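Local structure of homoserine O-acetyltransferase (Bacillus anthracis str. 'Ames Ancestor', 3I1I) at residues N43-A57 with Q85-Q98. The protein probably transfers an acetyl group from acetyl-CoA to the hydroxyl of L-homoserine, a step toward methionine, using an alpha/beta hydrolase fold. Residues are numbered along the deposited sequence; the frame is centred on the assembly and turned at random.
Sequences NVILICHYFSATSHA and QYFVICTDNLCNVQ
His49 and Asn93 grip each other twice: the backbone N of Asn93 donates to His49 NE2 (3.0 Å, 166°), tilted from the ring plane, while Asn93 ND2 reaches back to His49 O at 3.2 Å, well above that carbonyl's plane. The Asn93 amide also lies stacked on one face of the imidazole, 18° from parallel, and the backbone at Ala53 and Thr54 covers the opposite face. His49 ND1 donates in its ring plane to Tyr50 O, which fixes the ring's rotation and leaves NE2 as the acceptor. Two amides hold the turn from Tyr50 to Ala53: Gln98 NE2 meets Ser52 O at 2.7 Å in the carbonyl plane, and Asn96 ND2 meets a lone pair of Ala53 O at 2.8 Å. Asp92 OD1 takes the N-H of Ser55 (2.8 Å); its other oxygen forms a salt bridge with Lys9. A water accepts from His49 N and donates to Thr91 O and Asn93 OD1.

Ahead of these loops in the chain, strands 44-48 and 87-91 run parallel, paired by a ladder of four backbone bonds: Phe87 N to Asn43 O, Ile45 N to Phe87 O, Ile89 N to Ile45 O and Ile47 N to Ile89 O. Ile45 CG1 stands anti to the carbonyl carbon (chi1 -60°), carrying CD1 over the Tyr86 ring, a CH-pi contact 3.7 Å from the centroid. Ile47 CG1 packs on Val88 CG1 on the same face; on the other, Val44 CG1 meets Ile89 CD1 at 3.7 Å.

The pair belongs to the central sheet of the alpha/beta hydrolase fold. Past the strand ends, side-chain-to-backbone bonds take over from strand pairing, and Phe51 lies near, without touching, the probable Ser155-His351-Asp318 triad.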
loop_
_atom_site.group_PDB
_atom_site.type_symbol
_atom_site.label_atom_id
_atom_site.label_comp_id
_atom_site.label_asym_id
_atom_site.label_seq_id
_atom_site.Cartn_x
_atom_site.Cartn_y
_atom_site.Cartn_z
ATOM N N ASN A 43 15.244 -26.959 -31.934
ATOM C CA ASN A 43 14.048 -26.116 -32.083
ATOM C C ASN A 43 13.303 -25.833 -30.760
ATOM O O ASN A 43 12.083 -25.692 -30.735
ATOM C CB ASN A 43 13.112 -26.752 -33.115
ATOM C CG ASN A 43 12.547 -28.074 -32.649
ATOM O OD1 ASN A 43 13.153 -28.754 -31.807
ATOM N ND2 ASN A 43 11.355 -28.420 -33.143
ATOM N N VAL A 44 14.046 -25.744 -29.668
ATOM C CA VAL A 44 13.436 -25.549 -28.349
ATOM C C VAL A 44 13.346 -24.074 -27.931
ATOM O O VAL A 44 14.341 -23.338 -27.970
ATOM C CB VAL A 44 14.209 -26.314 -27.241
ATOM C CG1 VAL A 44 13.483 -26.183 -25.879
ATOM C CG2 VAL A 44 14.405 -27.795 -27.650
ATOM N N ILE A 45 12.146 -23.667 -27.520
ATOM C CA ILE A 45 11.894 -22.341 -26.960
ATOM C C ILE A 45 11.370 -22.514 -25.549
ATOM O O ILE A 45 10.378 -23.201 -25.340
ATOM C CB ILE A 45 10.854 -21.573 -27.793
ATOM C CG1 ILE A 45 11.365 -21.402 -29.235
ATOM C CG2 ILE A 45 10.570 -20.243 -27.153
ATOM C CD1 ILE A 45 10.459 -20.566 -30.215
ATOM N N LEU A 46 12.042 -21.920 -24.580
ATOM C CA LEU A 46 11.590 -21.960 -23.199
ATOM C C LEU A 46 10.860 -20.664 -22.903
ATOM O O LEU A 46 11.395 -19.608 -23.182
ATOM C CB LEU A 46 12.792 -22.128 -22.254
ATOM C CG LEU A 46 12.489 -22.099 -20.751
ATOM C CD1 LEU A 46 11.497 -23.204 -20.332
ATOM C CD2 LEU A 46 13.785 -22.138 -19.947
ATOM N N ILE A 47 9.625 -20.766 -22.401
ATOM C CA ILE A 47 8.769 -19.646 -21.994
ATOM C C ILE A 47 8.738 -19.626 -20.467
ATOM O O ILE A 47 8.556 -20.656 -19.820
ATOM C CB ILE A 47 7.289 -19.861 -22.432
ATOM C CG1 ILE A 47 7.158 -20.074 -23.942
ATOM C CG2 ILE A 47 6.395 -18.670 -22.035
ATOM C CD1 ILE A 47 7.612 -18.956 -24.785
ATOM N N CYS A 48 8.891 -18.450 -19.881
ATOM C CA CYS A 48 8.874 -18.304 -18.435
ATOM C C CYS A 48 7.665 -17.476 -18.041
ATOM O O CYS A 48 7.368 -16.466 -18.695
ATOM C CB CYS A 48 10.116 -17.578 -18.010
ATOM S SG CYS A 48 11.616 -18.377 -18.590
ATOM N N HIS A 49 7.000 -17.871 -16.960
ATOM C CA HIS A 49 5.751 -17.231 -16.567
ATOM C C HIS A 49 5.887 -16.042 -15.603
ATOM O O HIS A 49 6.904 -15.882 -14.937
ATOM C CB HIS A 49 4.733 -18.284 -16.107
ATOM C CG HIS A 49 4.852 -18.714 -14.680
ATOM N ND1 HIS A 49 4.549 -17.886 -13.621
ATOM C CD2 HIS A 49 5.103 -19.931 -14.142
ATOM C CE1 HIS A 49 4.668 -18.561 -12.489
ATOM N NE2 HIS A 49 4.985 -19.811 -12.780
ATOM N N TYR A 50 4.868 -15.192 -15.585
ATOM C CA TYR A 50 4.897 -13.969 -14.787
ATOM C C TYR A 50 4.305 -14.214 -13.383
ATOM O O TYR A 50 3.800 -15.297 -13.101
ATOM C CB TYR A 50 4.186 -12.779 -15.500
ATOM C CG TYR A 50 2.744 -13.002 -15.855
ATOM C CD1 TYR A 50 1.731 -12.662 -14.965
ATOM C CD2 TYR A 50 2.385 -13.589 -17.072
ATOM C CE1 TYR A 50 0.370 -12.881 -15.272
ATOM C CE2 TYR A 50 1.045 -13.808 -17.403
ATOM C CZ TYR A 50 0.048 -13.433 -16.493
ATOM O OH TYR A 50 -1.258 -13.631 -16.801
ATOM N N PHE A 51 4.384 -13.168 -12.550
ATOM C CA PHE A 51 4.131 -13.190 -11.081
ATOM C C PHE A 51 3.066 -14.171 -10.619
ATOM O O PHE A 51 3.358 -15.106 -9.896
ATOM C CB PHE A 51 3.760 -11.751 -10.580
ATOM C CG PHE A 51 3.758 -11.592 -9.062
ATOM C CD1 PHE A 51 4.816 -11.003 -8.416
ATOM C CD2 PHE A 51 2.688 -12.036 -8.299
ATOM C CE1 PHE A 51 4.824 -10.881 -7.044
ATOM C CE2 PHE A 51 2.693 -11.922 -6.926
ATOM C CZ PHE A 51 3.758 -11.340 -6.297
ATOM N N SER A 52 1.837 -13.945 -11.033
ATOM C CA SER A 52 0.688 -14.718 -10.528
ATOM C C SER A 52 0.250 -15.878 -11.431
ATOM O O SER A 52 -0.741 -16.528 -11.121
ATOM C CB SER A 52 -0.519 -13.780 -10.352
ATOM O OG SER A 52 -0.669 -13.064 -11.580
ATOM N N ALA A 53 0.969 -16.122 -12.523
ATOM C CA ALA A 53 0.609 -17.185 -13.496
ATOM C C ALA A 53 1.218 -18.558 -13.151
ATOM O O ALA A 53 1.572 -18.817 -12.004
ATOM C CB ALA A 53 0.991 -16.760 -14.921
ATOM N N THR A 54 1.317 -19.426 -14.157
ATOM C CA THR A 54 1.703 -20.825 -14.025
ATOM C C THR A 54 2.357 -21.286 -15.338
ATOM O O THR A 54 2.467 -20.513 -16.284
ATOM C CB THR A 54 0.460 -21.756 -13.737
ATOM O OG1 THR A 54 -0.351 -21.935 -14.926
ATOM C CG2 THR A 54 -0.401 -21.210 -12.624
ATOM N N SER A 55 2.725 -22.567 -15.404
ATOM C CA SER A 55 3.295 -23.166 -16.610
ATOM C C SER A 55 2.357 -23.123 -17.846
ATOM O O SER A 55 2.799 -23.333 -18.975
ATOM C CB SER A 55 3.684 -24.628 -16.325
ATOM O OG SER A 55 2.505 -25.428 -16.181
ATOM N N HIS A 56 1.076 -22.848 -17.618
ATOM C CA HIS A 56 0.059 -22.906 -18.668
ATOM C C HIS A 56 0.100 -21.717 -19.604
ATOM O O HIS A 56 -0.771 -20.862 -19.598
ATOM C CB HIS A 56 -1.339 -23.030 -18.042
ATOM C CG HIS A 56 -2.359 -23.581 -18.980
ATOM N ND1 HIS A 56 -2.073 -24.606 -19.865
ATOM C CD2 HIS A 56 -3.669 -23.279 -19.154
ATOM C CE1 HIS A 56 -3.162 -24.882 -20.564
ATOM N NE2 HIS A 56 -4.145 -24.094 -20.148
ATOM N N ALA A 57 1.149 -21.673 -20.404
ATOM C CA ALA A 57 1.356 -20.593 -21.350
ATOM C C ALA A 57 0.420 -20.688 -22.560
ATOM O O ALA A 57 0.186 -19.695 -23.223
ATOM C CB ALA A 57 2.819 -20.588 -21.834
ATOM N N GLN A 85 6.669 -25.787 -35.770
ATOM C CA GLN A 85 8.102 -25.649 -36.020
ATOM C C GLN A 85 8.952 -25.754 -34.775
ATOM O O GLN A 85 10.063 -26.267 -34.828
ATOM C CB GLN A 85 8.306 -24.297 -36.613
ATOM C CG GLN A 85 9.563 -24.177 -37.362
ATOM C CD GLN A 85 9.647 -22.840 -38.046
ATOM O OE1 GLN A 85 8.629 -22.304 -38.538
ATOM N NE2 GLN A 85 10.864 -22.281 -38.089
ATOM N N TYR A 86 8.439 -25.284 -33.645
ATOM C CA TYR A 86 9.221 -25.246 -32.415
ATOM C C TYR A 86 8.656 -26.188 -31.342
ATOM O O TYR A 86 7.449 -26.470 -31.282
ATOM C CB TYR A 86 9.277 -23.811 -31.875
ATOM C CG TYR A 86 10.030 -22.877 -32.781
ATOM C CD1 TYR A 86 11.366 -23.053 -32.980
ATOM C CD2 TYR A 86 9.398 -21.823 -33.445
ATOM C CE1 TYR A 86 12.083 -22.246 -33.808
ATOM C CE2 TYR A 86 10.120 -20.985 -34.294
ATOM C CZ TYR A 86 11.469 -21.207 -34.462
ATOM O OH TYR A 86 12.263 -20.428 -35.279
ATOM N N PHE A 87 9.553 -26.667 -30.490
ATOM C CA PHE A 87 9.161 -27.416 -29.317
ATOM C C PHE A 87 9.189 -26.405 -28.178
ATOM O O PHE A 87 10.256 -25.897 -27.826
ATOM C CB PHE A 87 10.163 -28.543 -29.086
ATOM C CG PHE A 87 9.865 -29.375 -27.894
ATOM C CD1 PHE A 87 8.695 -30.113 -27.836
ATOM C CD2 PHE A 87 10.734 -29.424 -26.845
ATOM C CE1 PHE A 87 8.401 -30.885 -26.749
ATOM C CE2 PHE A 87 10.456 -30.208 -25.733
ATOM C CZ PHE A 87 9.282 -30.943 -25.687
ATOM N N VAL A 88 8.036 -26.108 -27.593
ATOM C CA VAL A 88 7.932 -25.034 -26.608
ATOM C C VAL A 88 7.734 -25.601 -25.214
ATOM O O VAL A 88 6.904 -26.483 -25.037
ATOM C CB VAL A 88 6.757 -24.097 -26.958
ATOM C CG1 VAL A 88 6.572 -22.993 -25.881
ATOM C CG2 VAL A 88 6.938 -23.510 -28.358
ATOM N N ILE A 89 8.512 -25.115 -24.232
ATOM C CA ILE A 89 8.406 -25.576 -22.845
ATOM C C ILE A 89 8.074 -24.405 -21.919
ATOM O O ILE A 89 8.525 -23.282 -22.120
ATOM C CB ILE A 89 9.750 -26.164 -22.317
ATOM C CG1 ILE A 89 10.325 -27.179 -23.302
ATOM C CG2 ILE A 89 9.575 -26.766 -20.874
ATOM C CD1 ILE A 89 11.786 -27.624 -22.984
ATOM N N CYS A 90 7.303 -24.680 -20.879
ATOM C CA CYS A 90 7.029 -23.700 -19.853
ATOM C C CYS A 90 6.886 -24.417 -18.542
ATOM O O CYS A 90 6.285 -25.473 -18.494
ATOM C CB CYS A 90 5.731 -22.987 -20.198
ATOM S SG CYS A 90 5.405 -21.570 -19.111
ATOM N N THR A 91 7.387 -23.815 -17.479
ATOM C CA THR A 91 7.479 -24.449 -16.173
ATOM C C THR A 91 6.815 -23.597 -15.082
ATOM O O THR A 91 6.699 -22.385 -15.227
ATOM C CB THR A 91 8.980 -24.648 -15.790
ATOM O OG1 THR A 91 9.602 -23.372 -15.626
ATOM C CG2 THR A 91 9.751 -25.441 -16.875
ATOM N N ASP A 92 6.405 -24.223 -13.983
ATOM C CA ASP A 92 5.919 -23.485 -12.830
ATOM C C ASP A 92 7.101 -22.925 -11.998
ATOM O O ASP A 92 8.017 -23.647 -11.667
ATOM C CB ASP A 92 5.119 -24.386 -11.877
ATOM C CG ASP A 92 3.845 -24.957 -12.479
ATOM O OD1 ASP A 92 3.131 -24.263 -13.236
ATOM O OD2 ASP A 92 3.545 -26.119 -12.114
ATOM N N ASN A 93 7.026 -21.661 -11.604
ATOM C CA ASN A 93 8.037 -21.045 -10.772
ATOM C C ASN A 93 7.964 -21.533 -9.324
ATOM O O ASN A 93 6.879 -21.903 -8.825
ATOM C CB ASN A 93 7.868 -19.532 -10.817
ATOM C CG ASN A 93 8.083 -18.967 -12.175
ATOM O OD1 ASN A 93 8.694 -19.599 -13.036
ATOM N ND2 ASN A 93 7.603 -17.744 -12.391
ATOM N N LEU A 94 9.110 -21.553 -8.649
ATOM C CA LEU A 94 9.126 -21.703 -7.173
ATOM C C LEU A 94 8.130 -20.718 -6.453
ATOM O O LEU A 94 7.887 -19.600 -6.935
ATOM C CB LEU A 94 10.533 -21.413 -6.626
ATOM C CG LEU A 94 11.675 -22.434 -6.681
ATOM C CD1 LEU A 94 12.978 -21.701 -6.305
ATOM C CD2 LEU A 94 11.381 -23.613 -5.721
ATOM N N CYS A 95 7.589 -21.153 -5.322
ATOM C CA CYS A 95 6.602 -20.395 -4.571
ATOM C C CYS A 95 5.427 -19.883 -5.421
ATOM O O CYS A 95 4.908 -18.777 -5.172
ATOM C CB CYS A 95 7.264 -19.215 -3.889
ATOM S SG CYS A 95 8.607 -19.711 -2.814
ATOM N N ASN A 96 4.995 -20.691 -6.397
ATOM C CA ASN A 96 3.906 -20.289 -7.256
ATOM C C ASN A 96 2.754 -19.872 -6.361
ATOM O O ASN A 96 2.445 -20.575 -5.396
ATOM C CB ASN A 96 3.482 -21.420 -8.189
ATOM C CG ASN A 96 2.502 -20.952 -9.241
ATOM O OD1 ASN A 96 1.315 -20.794 -8.964
ATOM N ND2 ASN A 96 2.988 -20.744 -10.468
ATOM N N VAL A 97 2.136 -18.738 -6.655
ATOM C CA VAL A 97 1.121 -18.194 -5.749
ATOM C C VAL A 97 -0.196 -18.955 -5.822
ATOM O O VAL A 97 -0.922 -19.048 -4.821
ATOM C CB VAL A 97 0.876 -16.674 -5.967
ATOM C CG1 VAL A 97 2.189 -15.938 -5.884
ATOM C CG2 VAL A 97 0.162 -16.410 -7.297
ATOM N N GLN A 98 -0.503 -19.504 -6.990
ATOM C CA GLN A 98 -1.748 -20.247 -7.203
ATOM C C GLN A 98 -1.603 -21.638 -6.681
ATOM O O GLN A 98 -1.843 -22.606 -7.417
ATOM C CB GLN A 98 -2.059 -20.363 -8.680
ATOM C CG GLN A 98 -2.369 -19.078 -9.331
ATOM C CD GLN A 98 -2.920 -19.314 -10.711
ATOM O OE1 GLN A 98 -3.856 -20.121 -10.889
ATOM N NE2 GLN A 98 -2.350 -18.620 -11.716
HETATM O O HOH W 1 8.225 -20.120 -15.682
HETATM O O HOH W 2 5.901 -16.430 -10.356
HETATM O O HOH W 3 2.577 -17.703 -9.455
#